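PDB 6PTM: uncharacterized protein from Bacteroides ovatus CL02T12C04, which probably acts as an exo-carrageenase of glycoside hydrolase family 42, removing sugar units from the ends of carrageenan chains. Local coordinates for residues Ala577-Met580 and Asn581-Arg585; Lys394-Pro397 and Asn398-Ser401; Val448-Cys451 and Met452-Phe456; Leu411-Leu414 and Thr415-Ser418. All blocks are in the same frame, centred on the assembly; numbering follows the deposited sequence. Where two conformers were deposited one is given.

Contact 1. Residues Ala577-Met580 and Asn581-Arg585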
loop_
_atom_site.group_PDB
_atom_site.type_symbol
_atom_site.label_atom_id
_atom_site.label_comp_id
_atom_site.label_asym_id
_atom_site.label_seq_id
_atom_site.Cartn_x
_atom_site.Cartn_y
_atom_site.Cartn_z
ATOM N N ALA A 577 20.298 -10.016 8.824
ATOM C CA ALA A 577 19.799 -10.769 7.664
ATOM C C ALA A 577 18.271 -10.772 7.730
ATOM O O ALA A 577 17.655 -10.706 6.678
ATOM C CB ALA A 577 20.361 -12.182 7.676
ATOM N N GLU A 578 17.701 -10.850 8.928
ATOM C CA GLU A 578 16.266 -11.207 9.121
ATOM C C GLU A 578 15.613 -10.339 10.201
ATOM O O GLU A 578 14.832 -10.874 11.005
ATOM C CB GLU A 578 16.182 -12.698 9.470
ATOM C CG GLU A 578 16.723 -13.606 8.379
ATOM C CD GLU A 578 16.524 -15.080 8.699
ATOM O OE1 GLU A 578 16.791 -15.464 9.826
ATOM O OE2 GLU A 578 16.099 -15.818 7.819
ATOM N N HIS A 579 15.856 -9.024 10.186
ATOM C CA HIS A 579 15.305 -8.123 11.210
ATOM C C HIS A 579 13.767 -8.085 11.094
ATOM O O HIS A 579 13.094 -8.019 12.129
ATOM C CB HIS A 579 15.900 -6.727 11.100
ATOM C CG HIS A 579 15.427 -5.891 12.234
ATOM N ND1 HIS A 579 15.623 -6.286 13.538
ATOM C CD2 HIS A 579 14.729 -4.737 12.282
ATOM C CE1 HIS A 579 15.071 -5.415 14.358
ATOM N NE2 HIS A 579 14.551 -4.422 13.617
ATOM N N MET A 580 13.234 -8.088 9.874
ATOM C CA MET A 580 11.785 -7.900 9.664
ATOM C C MET A 580 11.035 -9.193 10.001
ATOM O O MET A 580 9.865 -9.077 10.382
ATOM C CB MET A 580 11.504 -7.436 8.242
ATOM C CG MET A 580 12.029 -6.003 7.982
ATOM S SD MET A 580 11.621 -4.805 9.286
ATOM C CE MET A 580 9.846 -4.706 9.030
ATOM N N ASN A 581 11.691 -10.360 10.008
ATOM C CA ASN A 581 11.044 -11.557 10.624
ATOM C C ASN A 581 10.711 -11.212 12.069
ATOM O O ASN A 581 9.613 -11.568 12.527
ATOM C CB ASN A 581 11.920 -12.806 10.620
ATOM C CG ASN A 581 12.206 -13.341 9.241
ATOM O OD1 ASN A 581 11.989 -12.691 8.247
ATOM N ND2 ASN A 581 12.702 -14.548 9.167
ATOM N N ASP A 582 11.658 -10.621 12.801
ATOM C CA ASP A 582 11.482 -10.285 14.233
ATOM C C ASP A 582 10.407 -9.191 14.377
ATOM O O ASP A 582 9.520 -9.239 15.292
ATOM C CB ASP A 582 12.833 -9.873 14.841
ATOM C CG ASP A 582 13.835 -11.010 14.850
ATOM O OD1 ASP A 582 13.380 -12.139 14.979
ATOM O OD2 ASP A 582 15.046 -10.747 14.667
ATOM N N VAL A 583 10.481 -8.165 13.551
ATOM C CA VAL A 583 9.521 -7.047 13.692
ATOM C C VAL A 583 8.113 -7.599 13.398
ATOM O O VAL A 583 7.209 -7.308 14.166
ATOM C CB VAL A 583 9.875 -5.863 12.779
ATOM C CG1 VAL A 583 8.739 -4.872 12.796
ATOM C CG2 VAL A 583 11.184 -5.204 13.178
ATOM N N LEU A 584 7.949 -8.419 12.361
ATOM C CA LEU A 584 6.641 -9.062 12.080
ATOM C C LEU A 584 6.215 -9.894 13.296
ATOM O O LEU A 584 5.035 -9.884 13.606
ATOM C CB LEU A 584 6.720 -9.911 10.798
ATOM C CG LEU A 584 5.437 -10.639 10.409
ATOM C CD1 LEU A 584 4.287 -9.654 10.257
ATOM C CD2 LEU A 584 5.612 -11.452 9.124
ATOM N N ARG A 585 7.119 -10.631 13.951
ATOM C CA ARG A 585 6.704 -11.569 15.022
ATOM C C ARG A 585 6.021 -10.767 16.140
ATOM O O ARG A 585 4.929 -11.198 16.599
ATOM C CB ARG A 585 7.888 -12.425 15.495
ATOM C CG ARG A 585 7.482 -13.616 16.363
ATOM C CD ARG A 585 8.662 -14.482 16.857
ATOM N NE ARG A 585 9.509 -14.788 15.711
ATOM C CZ ARG A 585 10.676 -14.208 15.441
ATOM N NH1 ARG A 585 11.228 -13.332 16.263
ATOM N NH2 ARG A 585 11.288 -14.516 14.319
#
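Met580 lies alongside Val583, both side chains pointing the same way. Its CE comes 3.9 Å from Val583 CB and SD packs beside CG2. The chain folds back at both outer torsions (chi2 -46°, chi3 -69°), which keeps the thioether against the valine. Val583 CG2 also meets the His579 ring obliquely, 3.5 Å from NE2. Lys576 bonds ND1 of that ring. These residues form the first turns of helix 579-590, with Glu578 as N-cap residue. Backbone bonds start weakly, Asn581 N reaching Glu578 O at 3.3 Å. They become regular with Val583 N to His579 O at 3.0 Å and Leu584 N to Met580 O at 2.8 Å. The Asn581 amide lies obliquely across the Glu578 side chain, ND2 3.9 Å from OE2, and Asn403 bonds its OD1. Asp582 bridges to Arg585 one turn on: NH1 gives a 2.8 Å bond to OD1, met on the anti side of the carboxylate and in the guanidinium plane. NH1 also bonds Tyr618, and OD2 pairs with Lys576. With an alanine at Asp582, Arg585 would probably keep Tyr618 but lose its salt bridge, and Lys576 would lose this carboxylate. Met580 and Leu584 also touch Met452 of helix 448-460.

Contact 2. Residues Lys394-Pro397 and Asn398-Ser401. With EDO (1,2-ethanediol), chain D.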
loop_
_atom_site.group_PDB
_atom_site.type_symbol
_atom_site.label_atom_id
_atom_site.label_comp_id
_atom_site.label_asym_id
_atom_site.label_seq_id
_atom_site.Cartn_x
_atom_site.Cartn_y
_atom_site.Cartn_z
ATOM N N LYS A 394 5.783 5.348 -6.279
ATOM C CA LYS A 394 5.162 3.996 -6.303
ATOM C C LYS A 394 6.140 3.008 -5.647
ATOM O O LYS A 394 6.803 2.207 -6.340
ATOM C CB LYS A 394 4.755 3.602 -7.714
ATOM C CG LYS A 394 4.077 2.237 -7.783
ATOM C CD LYS A 394 3.897 1.721 -9.162
ATOM C CE LYS A 394 2.966 2.594 -9.995
ATOM N NZ LYS A 394 2.702 1.997 -11.333
ATOM N N ILE A 395 6.252 3.109 -4.328
ATOM C CA ILE A 395 7.217 2.305 -3.534
ATOM C C ILE A 395 6.643 0.904 -3.353
ATOM O O ILE A 395 5.467 0.795 -2.988
ATOM C CB ILE A 395 7.492 2.956 -2.174
ATOM C CG1 ILE A 395 8.195 4.305 -2.329
ATOM C CG2 ILE A 395 8.264 1.995 -1.297
ATOM C CD1 ILE A 395 8.108 5.133 -1.069
ATOM N N MET A 396 7.471 -0.120 -3.552
ATOM C CA MET A 396 7.073 -1.515 -3.240
ATOM C C MET A 396 7.162 -1.686 -1.729
ATOM O O MET A 396 8.252 -1.676 -1.198
ATOM C CB MET A 396 8.018 -2.499 -3.926
ATOM C CG MET A 396 7.903 -2.475 -5.432
ATOM S SD MET A 396 9.406 -3.107 -6.193
ATOM C CE MET A 396 9.641 -4.680 -5.336
ATOM N N PRO A 397 6.072 -1.868 -0.966
ATOM C CA PRO A 397 6.193 -1.914 0.491
ATOM C C PRO A 397 7.095 -3.026 1.031
ATOM O O PRO A 397 7.574 -2.869 2.119
ATOM C CB PRO A 397 4.763 -2.155 0.952
ATOM C CG PRO A 397 3.941 -1.530 -0.142
ATOM C CD PRO A 397 4.679 -1.887 -1.414
ATOM N N ASN A 398 7.269 -4.124 0.292
ATOM C CA ASN A 398 8.107 -5.279 0.734
ATOM C C ASN A 398 9.592 -4.844 0.794
ATOM O O ASN A 398 10.350 -5.529 1.484
ATOM C CB ASN A 398 7.829 -6.589 -0.051
ATOM C CG ASN A 398 8.221 -6.623 -1.513
ATOM O OD1 ASN A 398 8.721 -5.659 -2.078
ATOM N ND2 ASN A 398 8.087 -7.784 -2.129
ATOM N N LEU A 399 9.989 -3.711 0.210
ATOM C CA LEU A 399 11.374 -3.197 0.394
ATOM C C LEU A 399 11.569 -2.692 1.832
ATOM O O LEU A 399 12.700 -2.526 2.232
ATOM C CB LEU A 399 11.698 -2.137 -0.654
ATOM C CG LEU A 399 11.755 -2.608 -2.100
ATOM C CD1 LEU A 399 12.103 -1.464 -3.027
ATOM C CD2 LEU A 399 12.770 -3.728 -2.252
ATOM N N TRP A 400 10.493 -2.525 2.601
ATOM C CA TRP A 400 10.532 -2.352 4.074
ATOM C C TRP A 400 10.002 -3.589 4.812
ATOM O O TRP A 400 10.623 -3.942 5.827
ATOM C CB TRP A 400 9.743 -1.126 4.504
ATOM C CG TRP A 400 9.744 -0.927 5.978
ATOM C CD1 TRP A 400 10.650 -0.233 6.720
ATOM C CD2 TRP A 400 8.744 -1.390 6.899
ATOM N NE1 TRP A 400 10.296 -0.257 8.045
ATOM C CE2 TRP A 400 9.131 -0.965 8.181
ATOM C CE3 TRP A 400 7.579 -2.146 6.768
ATOM C CZ2 TRP A 400 8.411 -1.285 9.326
ATOM C CZ3 TRP A 400 6.830 -2.422 7.893
ATOM C CH2 TRP A 400 7.259 -2.013 9.155
ATOM N N SER A 401 8.888 -4.201 4.376
ATOM C CA SER A 401 8.247 -5.282 5.180
ATOM C C SER A 401 9.065 -6.586 5.074
ATOM O O SER A 401 8.954 -7.393 5.997
ATOM C CB SER A 401 6.781 -5.483 4.818
ATOM O OG SER A 401 6.611 -5.759 3.432
HETATM C C1 EDO D . 8.833 -10.967 7.323
HETATM O O1 EDO D . 8.004 -9.935 6.804
HETATM C C2 EDO D . 10.026 -11.180 6.510
HETATM O O2 EDO D . 9.726 -11.211 5.130
#
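Met396 comes first in the segment to touch the turn ahead of it. Its CB lies 4.2 Å from Leu399 CG, an apolar contact. The side chain runs beside that of Asn398 and points the same way. A bend at the last torsion (chi3 51°) brings CE to 3.5 Å from Asn398 OD1. Asn398 holds CG between its backbone N and carbonyl carbon (chi1 68°), which sets the amide oxygen alongside this methionine. The carbonyl of Met396 takes the Leu399 N-H in a nearly straight bond of 3.0 Å, the donor standing above the carbonyl plane. Pro397 follows. It has no N-H to give, and its carbonyl serves as a double acceptor. Ser401 N reaches Pro397 O at 2.9 Å in the carbonyl plane, on a lone pair. Trp400 N reaches the same oxygen at 3.0 Å from above the plane. The two bonds together form the single turn of helix 398-401. Ethanediol O1, probably from the crystallisation liquor, donates a 2.8 Å hydrogen bond to Ser401 O. The segment leaves the end of strand 391-394, where Lys394 forms a salt bridge with Glu470 of strand 466-471. Pro397 packs on Glu449 and Ala453 of helix 448-460, Trp400 stacks on Phe456 of that helix, and Ile395 packs on Leu411 and Leu414 of helix 411-417.

Contact 3. Residues Val448-Cys451 and Met452-Phe456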
loop_
_atom_site.group_PDB
_atom_site.type_symbol
_atom_site.label_atom_id
_atom_site.label_comp_id
_atom_site.label_asym_id
_atom_site.label_seq_id
_atom_site.Cartn_x
_atom_site.Cartn_y
_atom_site.Cartn_z
ATOM N N VAL A 448 0.709 -8.768 5.038
ATOM C CA VAL A 448 1.802 -8.053 5.764
ATOM C C VAL A 448 1.945 -6.622 5.206
ATOM O O VAL A 448 2.113 -5.698 6.019
ATOM C CB VAL A 448 3.142 -8.829 5.741
ATOM C CG1 VAL A 448 4.253 -8.018 6.361
ATOM C CG2 VAL A 448 3.049 -10.143 6.501
ATOM N N GLU A 449 1.881 -6.431 3.885
ATOM C CA GLU A 449 2.021 -5.074 3.289
ATOM C C GLU A 449 0.822 -4.178 3.662
ATOM O O GLU A 449 1.060 -3.036 4.154
ATOM C CB GLU A 449 2.243 -5.198 1.794
ATOM C CG GLU A 449 3.550 -5.881 1.478
ATOM C CD GLU A 449 3.806 -6.026 -0.006
ATOM O OE1 GLU A 449 3.414 -5.110 -0.785
ATOM O OE2 GLU A 449 4.360 -7.063 -0.362
ATOM N N ILE A 450 -0.428 -4.620 3.450
ATOM C CA ILE A 450 -1.621 -3.745 3.687
ATOM C C ILE A 450 -1.913 -3.558 5.188
ATOM O O ILE A 450 -2.689 -2.641 5.511
ATOM C CB ILE A 450 -2.854 -4.251 2.932
ATOM C CG1 ILE A 450 -3.272 -5.669 3.323
ATOM C CG2 ILE A 450 -2.656 -4.113 1.425
ATOM C CD1 ILE A 450 -4.625 -6.056 2.735
ATOM N N CYS A 451 -1.396 -4.410 6.079
ATOM C CA CYS A 451 -1.529 -4.221 7.542
ATOM C C CYS A 451 -0.250 -3.569 8.102
ATOM O O CYS A 451 -0.271 -2.385 8.443
ATOM C CB CYS A 451 -1.873 -5.518 8.250
ATOM S SG CYS A 451 -3.539 -6.114 7.841
ATOM N N MET A 452 0.864 -4.280 8.111
ATOM C CA MET A 452 2.079 -3.826 8.839
ATOM C C MET A 452 2.772 -2.687 8.095
ATOM O O MET A 452 3.056 -1.710 8.757
ATOM C CB MET A 452 3.080 -4.947 9.082
ATOM C CG MET A 452 4.093 -4.529 10.097
ATOM S SD MET A 452 5.190 -5.889 10.558
ATOM C CE MET A 452 6.254 -5.986 9.120
ATOM N N ALA A 453 2.997 -2.757 6.783
ATOM C CA ALA A 453 3.673 -1.643 6.059
ATOM C C ALA A 453 2.791 -0.367 6.067
ATOM O O ALA A 453 3.330 0.732 6.277
ATOM C CB ALA A 453 4.047 -2.055 4.661
ATOM N N TYR A 454 1.479 -0.490 5.825
ATOM C CA TYR A 454 0.508 0.638 5.920
ATOM C C TYR A 454 0.621 1.269 7.322
ATOM O O TYR A 454 0.661 2.524 7.455
ATOM C CB TYR A 454 -0.883 0.132 5.495
ATOM C CG TYR A 454 -1.077 0.078 3.992
ATOM C CD1 TYR A 454 0.002 0.135 3.107
ATOM C CD2 TYR A 454 -2.340 -0.034 3.441
ATOM C CE1 TYR A 454 -0.185 0.096 1.737
ATOM C CE2 TYR A 454 -2.539 -0.083 2.069
ATOM C CZ TYR A 454 -1.465 0.010 1.216
ATOM O OH TYR A 454 -1.686 0.006 -0.131
ATOM N N ASP A 455 0.656 0.433 8.361
ATOM C CA ASP A 455 0.730 0.913 9.766
ATOM C C ASP A 455 2.052 1.669 9.990
ATOM O O ASP A 455 2.049 2.676 10.738
ATOM C CB ASP A 455 0.495 -0.228 10.764
ATOM C CG ASP A 455 -0.964 -0.677 10.820
ATOM O OD1 ASP A 455 -1.811 0.042 10.209
ATOM O OD2 ASP A 455 -1.240 -1.756 11.434
ATOM N N PHE A 456 3.135 1.240 9.355
ATOM C CA PHE A 456 4.429 1.942 9.456
ATOM C C PHE A 456 4.297 3.312 8.758
ATOM O O PHE A 456 4.660 4.345 9.360
ATOM C CB PHE A 456 5.563 1.045 8.960
ATOM C CG PHE A 456 6.914 1.709 9.010
ATOM C CD1 PHE A 456 7.636 1.762 10.195
ATOM C CD2 PHE A 456 7.428 2.363 7.893
ATOM C CE1 PHE A 456 8.872 2.406 10.243
ATOM C CE2 PHE A 456 8.678 2.979 7.940
ATOM C CZ PHE A 456 9.392 3.014 9.114
#
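This is a local contact along one buried helix, where Val448-Cys451 meets Met452-Phe456 in the first turns of helix 448-460, and a wider pi-type turn lies in it. The backbone shows the widening. Ala453 N bonds Val448 O at 3.2 Å and Tyr454 N bonds Glu449 O at 3.1 Å, each five residues back. Asp455 N to Cys451 O, at 3.0 Å, returns to the spacing of four. Ile450 O pays for the change: it is buried and has no polar partner in the model. Tyr454 CB and CD2 crowd this oxygen, each at 3.3 Å. The Tyr454 ring turns back over the widened turn. Ile450 CA sits over one face, 4.0 Å from the centroid, in a CH-pi contact. Ile450 CG2 meets CE2 near the rim at 4.1 Å. The phenol OH reaches Asn423 and Asn468. Val448 CG1 touches Met452 CE at 4.0 Å, the two side chains running side by side. A bend at the last torsion of Met452 (chi3 75°) turns CE to the valine. The Asp455 carboxylate lies back beside Cys451 O without bonding it, and Tyr587 and His499 bond its two oxygens. The i+5 bonds and the bypassed carbonyl are those of a pi-bulge. The helix joins the adjacent parallel strands 421-423 and 466-471 in a beta-alpha-beta crossover, consistent with the (beta/alpha)8 barrel of family 42.

Contact 4. Residues Leu411-Leu414 and Thr415-Ser418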
loop_
_atom_site.group_PDB
_atom_site.type_symbol
_atom_site.label_atom_id
_atom_site.label_comp_id
_atom_site.label_asym_id
_atom_site.label_seq_id
_atom_site.Cartn_x
_atom_site.Cartn_y
_atom_site.Cartn_z
ATOM N N LEU A 411 11.772 3.811 3.538
ATOM C CA LEU A 411 10.300 4.020 3.501
ATOM C C LEU A 411 9.934 5.202 4.412
ATOM O O LEU A 411 9.000 5.971 4.091
ATOM C CB LEU A 411 9.568 2.735 3.931
ATOM C CG LEU A 411 8.045 2.781 3.845
ATOM C CD1 LEU A 411 7.581 3.249 2.486
ATOM C CD2 LEU A 411 7.432 1.421 4.149
ATOM N N GLU A 412 10.580 5.326 5.565
ATOM C CA GLU A 412 10.253 6.427 6.493
ATOM C C GLU A 412 10.544 7.756 5.794
ATOM O O GLU A 412 9.665 8.619 5.768
ATOM C CB GLU A 412 11.094 6.391 7.758
ATOM C CG GLU A 412 10.866 7.619 8.600
ATOM C CD GLU A 412 11.414 7.516 10.019
ATOM O OE1 GLU A 412 12.459 6.854 10.147
ATOM O OE2 GLU A 412 10.832 8.102 10.976
ATOM N N ALA A 413 11.743 7.906 5.233
ATOM C CA ALA A 413 12.167 9.212 4.681
ATOM C C ALA A 413 11.284 9.516 3.465
ATOM O O ALA A 413 10.805 10.645 3.348
ATOM C CB ALA A 413 13.640 9.224 4.364
ATOM N N LEU A 414 11.034 8.540 2.599
ATOM C CA LEU A 414 10.277 8.818 1.354
ATOM C C LEU A 414 8.826 9.112 1.724
ATOM O O LEU A 414 8.233 9.980 1.085
ATOM C CB LEU A 414 10.417 7.668 0.360
ATOM C CG LEU A 414 11.848 7.429 -0.109
ATOM C CD1 LEU A 414 11.901 6.309 -1.132
ATOM C CD2 LEU A 414 12.459 8.681 -0.709
ATOM N N THR A 415 8.285 8.438 2.741
ATOM C CA THR A 415 6.891 8.682 3.192
ATOM C C THR A 415 6.778 10.101 3.771
ATOM O O THR A 415 5.881 10.865 3.334
ATOM C CB THR A 415 6.423 7.606 4.163
ATOM O OG1 THR A 415 6.369 6.388 3.412
ATOM C CG2 THR A 415 5.079 7.982 4.732
ATOM N N ARG A 416 7.710 10.472 4.633
ATOM C CA ARG A 416 7.746 11.810 5.277
ATOM C C ARG A 416 7.877 12.892 4.196
ATOM O O ARG A 416 7.169 13.904 4.275
ATOM C CB ARG A 416 8.910 11.844 6.264
ATOM C CG ARG A 416 9.201 13.213 6.858
ATOM C CD ARG A 416 10.559 13.190 7.545
ATOM N NE ARG A 416 11.590 13.219 6.529
ATOM C CZ ARG A 416 12.813 12.736 6.671
ATOM N NH1 ARG A 416 13.183 12.211 7.815
ATOM N NH2 ARG A 416 13.666 12.808 5.669
ATOM N N ASN A 417 8.755 12.660 3.237
ATOM C CA ASN A 417 9.070 13.640 2.164
ATOM C C ASN A 417 7.933 13.793 1.151
ATOM O O ASN A 417 7.998 14.739 0.334
ATOM C CB ASN A 417 10.395 13.321 1.488
ATOM C CG ASN A 417 11.550 13.547 2.437
ATOM O OD1 ASN A 417 11.323 14.023 3.551
ATOM N ND2 ASN A 417 12.754 13.171 2.024
ATOM N N SER A 418 6.966 12.883 1.184
ATOM C CA SER A 418 5.852 12.871 0.210
ATOM C C SER A 418 4.583 13.487 0.807
ATOM O O SER A 418 4.238 13.160 1.927
ATOM C CB SER A 418 5.576 11.461 -0.222
ATOM O OG SER A 418 6.586 10.959 -1.060
#
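Regular i to i+4 bonds carry the backbone, Thr415 N to Leu411 O, Arg416 N to Glu412 O and Asn417 N to Ala413 O, all at 2.9 Å. The helix, 411-417, follows strand 391-394 and leads into strand 421-423, consistent with one helix of the outer layer of a (beta/alpha)8 barrel. Thr415 folds its hydroxyl back on the turn. With OG1 anti to the carbonyl carbon (chi1 -66°), it gives a 2.7 Å hydrogen bond to Leu411 O. The amide and hydroxyl of Thr415 grip that oxygen from opposite faces of the carbonyl plane. Leu411 CD1 touches OG1 at 3.5 Å. Asn417 lays CB and CG against Ala413 O, CG at 3.1 Å, without a side-chain bond to it. Its side chain also meets Thr372 and Ser376 of helix 358-385. Cut back to an alanine, this side chain would probably leave a gap against those two residues. In the conformer given, Arg416 NE bonds Asn417 OD1, though this arginine has a second conformer and the bond is uncertain. Glu412 turns outward to Thr601. Lys464 binds the carbonyls of Thr415, Arg416 and Ser418 at the helix end. There Ser418 OG donates to Leu414 O at 2.9 Å, tilted 25° from the carbonyl plane.

In the fold
Along the chain the order is contact 2, contact 4, contact 3, contact 1. Contacts 2, 4 and 3 lie in the beta-galactosidase-like region, on helices that follow or precede strands 391-394, 421-423 and 466-471. Contacts 2 and 3 each touch the other three; their centres are about 10 Å apart. Trp400 meets Leu411, while its carbonyl oxygen packs on Met580. Phe456 also touches Leu411. Contact 1 lies on helix 579-590, which comes in the chain between the adjacent parallel strands 564-567 and 597-600 of a five-stranded sheet. It abuts Met452 and Val448, but its nearest atoms are about 8 Å from contact 4. The cluster thus joins the probable barrel to the following alpha/beta region.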